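Local coordinates for protein VAL-1 (Chlorella virus, PDB 3GNE) that cleaves alginate by a lyase reaction, as a viral enzyme of polysaccharide lyase family 14, at residues 87-92 / 223-228. Numbering follows the deposited sequence.
With FLC (citrate anion), chain C.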
loop_
_atom_site.group_PDB
_atom_site.type_symbol
_atom_site.label_atom_id
_atom_site.label_comp_id
_atom_site.label_asym_id
_atom_site.label_seq_id
_atom_site.Cartn_x
_atom_site.Cartn_y
_atom_site.Cartn_z
ATOM N N PHE A 87 -4.775 -15.900 6.189
ATOM C CA PHE A 87 -3.965 -15.032 5.362
ATOM C C PHE A 87 -3.491 -15.653 4.067
ATOM O O PHE A 87 -2.896 -14.935 3.239
ATOM C CB PHE A 87 -2.720 -14.625 6.193
ATOM C CG PHE A 87 -3.022 -13.762 7.416
ATOM C CD1 PHE A 87 -3.346 -12.414 7.253
ATOM C CD2 PHE A 87 -2.991 -14.287 8.708
ATOM C CE1 PHE A 87 -3.657 -11.589 8.340
ATOM C CE2 PHE A 87 -3.292 -13.474 9.800
ATOM C CZ PHE A 87 -3.635 -12.146 9.630
ATOM N N ALA A 88 -3.741 -16.942 3.882
ATOM C CA ALA A 88 -3.343 -17.651 2.679
ATOM C C ALA A 88 -1.854 -17.405 2.478
ATOM O O ALA A 88 -1.090 -17.613 3.427
ATOM C CB ALA A 88 -4.194 -17.256 1.493
ATOM N N ARG A 89 -1.440 -17.002 1.263
ATOM C CA ARG A 89 -0.006 -16.718 1.077
ATOM C C ARG A 89 0.222 -15.261 0.733
ATOM O O ARG A 89 1.201 -14.929 0.067
ATOM C CB ARG A 89 0.600 -17.670 0.022
ATOM C CG ARG A 89 0.466 -19.109 0.519
ATOM C CD ARG A 89 1.161 -20.158 -0.371
ATOM N NE ARG A 89 2.549 -20.302 0.056
ATOM C CZ ARG A 89 3.384 -21.281 -0.272
ATOM N NH1 ARG A 89 2.908 -22.223 -1.073
ATOM N NH2 ARG A 89 4.639 -21.281 0.209
ATOM N N GLY A 90 -0.592 -14.374 1.298
ATOM C CA GLY A 90 -0.370 -12.947 1.268
ATOM C C GLY A 90 -1.372 -12.195 0.397
ATOM O O GLY A 90 -2.303 -12.774 -0.232
ATOM N N GLY A 91 -1.258 -10.884 0.379
ATOM C CA GLY A 91 -2.206 -10.022 -0.312
ATOM C C GLY A 91 -1.786 -8.593 -0.125
ATOM O O GLY A 91 -0.760 -8.306 0.515
ATOM N N LYS A 92 -2.591 -7.694 -0.662
ATOM C CA LYS A 92 -2.244 -6.283 -0.651
ATOM C C LYS A 92 -3.095 -5.471 0.324
ATOM O O LYS A 92 -4.277 -5.754 0.510
ATOM C CB LYS A 92 -2.510 -5.657 -2.044
ATOM C CG LYS A 92 -1.375 -5.815 -3.029
ATOM C CD LYS A 92 -1.069 -7.265 -3.364
ATOM C CE LYS A 92 -0.002 -7.264 -4.467
ATOM N NZ LYS A 92 0.418 -8.701 -4.715
ATOM N N GLY A 223 -1.382 -11.923 -5.720
ATOM C CA GLY A 223 -1.332 -13.285 -6.218
ATOM C C GLY A 223 -0.196 -14.102 -5.642
ATOM O O GLY A 223 0.622 -13.540 -4.892
ATOM N N PRO A 224 -0.181 -15.398 -6.039
ATOM C CA PRO A 224 -1.246 -15.939 -6.912
ATOM C C PRO A 224 -2.358 -16.657 -6.172
ATOM O O PRO A 224 -3.266 -17.124 -6.855
ATOM C CB PRO A 224 -0.473 -16.941 -7.795
ATOM C CG PRO A 224 0.477 -17.524 -6.773
ATOM C CD PRO A 224 0.826 -16.430 -5.820
ATOM N N LEU A 225 -2.386 -16.752 -4.841
ATOM C CA LEU A 225 -3.515 -17.482 -4.261
ATOM C C LEU A 225 -4.614 -16.581 -3.731
ATOM O O LEU A 225 -4.352 -15.595 -3.046
ATOM C CB LEU A 225 -3.032 -18.392 -3.114
ATOM C CG LEU A 225 -2.130 -19.544 -3.508
ATOM C CD1 LEU A 225 -1.942 -20.430 -2.283
ATOM C CD2 LEU A 225 -2.662 -20.432 -4.610
ATOM N N PRO A 226 -5.871 -16.913 -4.043
ATOM C CA PRO A 226 -6.990 -16.080 -3.617
ATOM C C PRO A 226 -7.422 -16.413 -2.190
ATOM O O PRO A 226 -6.884 -17.277 -1.486
ATOM C CB PRO A 226 -8.095 -16.489 -4.627
ATOM C CG PRO A 226 -7.788 -17.956 -4.895
ATOM C CD PRO A 226 -6.272 -18.061 -4.869
ATOM N N SER A 227 -8.425 -15.719 -1.693
ATOM C CA SER A 227 -8.927 -16.024 -0.374
ATOM C C SER A 227 -9.476 -17.430 -0.300
ATOM O O SER A 227 -10.270 -17.878 -1.149
ATOM C CB SER A 227 -10.094 -15.059 -0.043
ATOM O OG SER A 227 -10.470 -15.250 1.316
ATOM N N PRO A 228 -9.062 -18.218 0.702
ATOM C CA PRO A 228 -9.520 -19.628 0.744
ATOM C C PRO A 228 -10.932 -19.793 1.289
ATOM O O PRO A 228 -11.469 -20.916 1.207
ATOM C CB PRO A 228 -8.517 -20.291 1.704
ATOM C CG PRO A 228 -7.786 -19.211 2.379
ATOM C CD PRO A 228 -8.015 -17.930 1.673
HETATM C CAC FLC C . -0.327 -6.430 -8.408
HETATM C CA FLC C . -0.518 -7.643 -9.299
HETATM C CB FLC C . -0.064 -8.912 -8.566
HETATM C CBC FLC C . 1.422 -8.733 -8.262
HETATM C CG FLC C . -0.261 -10.104 -9.497
HETATM C CGC FLC C . 0.163 -11.454 -8.897
HETATM O OA1 FLC C . -0.984 -6.344 -7.384
HETATM O OA2 FLC C . 0.486 -5.598 -8.766
HETATM O OB1 FLC C . 1.730 -8.525 -7.073
HETATM O OB2 FLC C . 2.238 -8.745 -9.219
HETATM O OG1 FLC C . 0.923 -11.467 -7.933
HETATM O OG2 FLC C . -0.265 -12.490 -9.481
HETATM O OHB FLC C . -0.858 -9.079 -7.406
HETATM O O HOH W 1 -2.483 -15.482 -0.995
HETATM O O HOH W 2 2.082 -13.291 -1.954
#
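Arg89 and Leu225 meet through their aliphatic parts: Leu225 CD1 lies 3.7 Å from Arg89 CD, with Arg89 CG only slightly farther, and the two side chains run at a slant to one another. The arginine chain bends at chi3 (88°); NE forms a salt bridge with Glu121, while the CG and CD methylenes face the leucine methyl. Next to this pair, the methyl of Ala88 points at the second segment and touches the Pro228 ring at its CD corner, CB to CD 3.9 Å.

Beside these apolar touches, toward Gly90, water joins the backbones. One water accepts from Arg89 N and donates to both Gly90 O and Leu225 O, the last at 2.8 Å, so three backbone groups share it. A second water donates to Arg89 O and, at a longer 3.3 Å, to Gly223 O.

At the far end, Lys92 bends at chi2 (63°) and is extended beyond it, which carries NZ to within 3.8 Å of Gly223 N. NZ donates to citrate OB1 at 2.7 Å and to the citrate hydroxyl OHB at 3.0 Å, and also to Gly222 O; Gly223 N adds weak bonds to OG1 and OHB. Arg116, Tyr128, Tyr130 and His147 bind the same citrate, probably a crystallisation component, consistent with this end bordering a pocket that can take up a carboxylate-bearing ligand.

In the fold, whose antiparallel sheets fit the concanavalin-like beta-sandwich of the family's clan, the contact joins the turn and the beginning of strand 91-99 to the loop after strand 212-221. These strands are antiparallel neighbours in the seven-stranded sheet: Lys92 pairs with Phe220 within the ladder, and the Gly90-Gly222 bond prolongs it toward the loops; strand 112-119 flanks 91-99 on the other side.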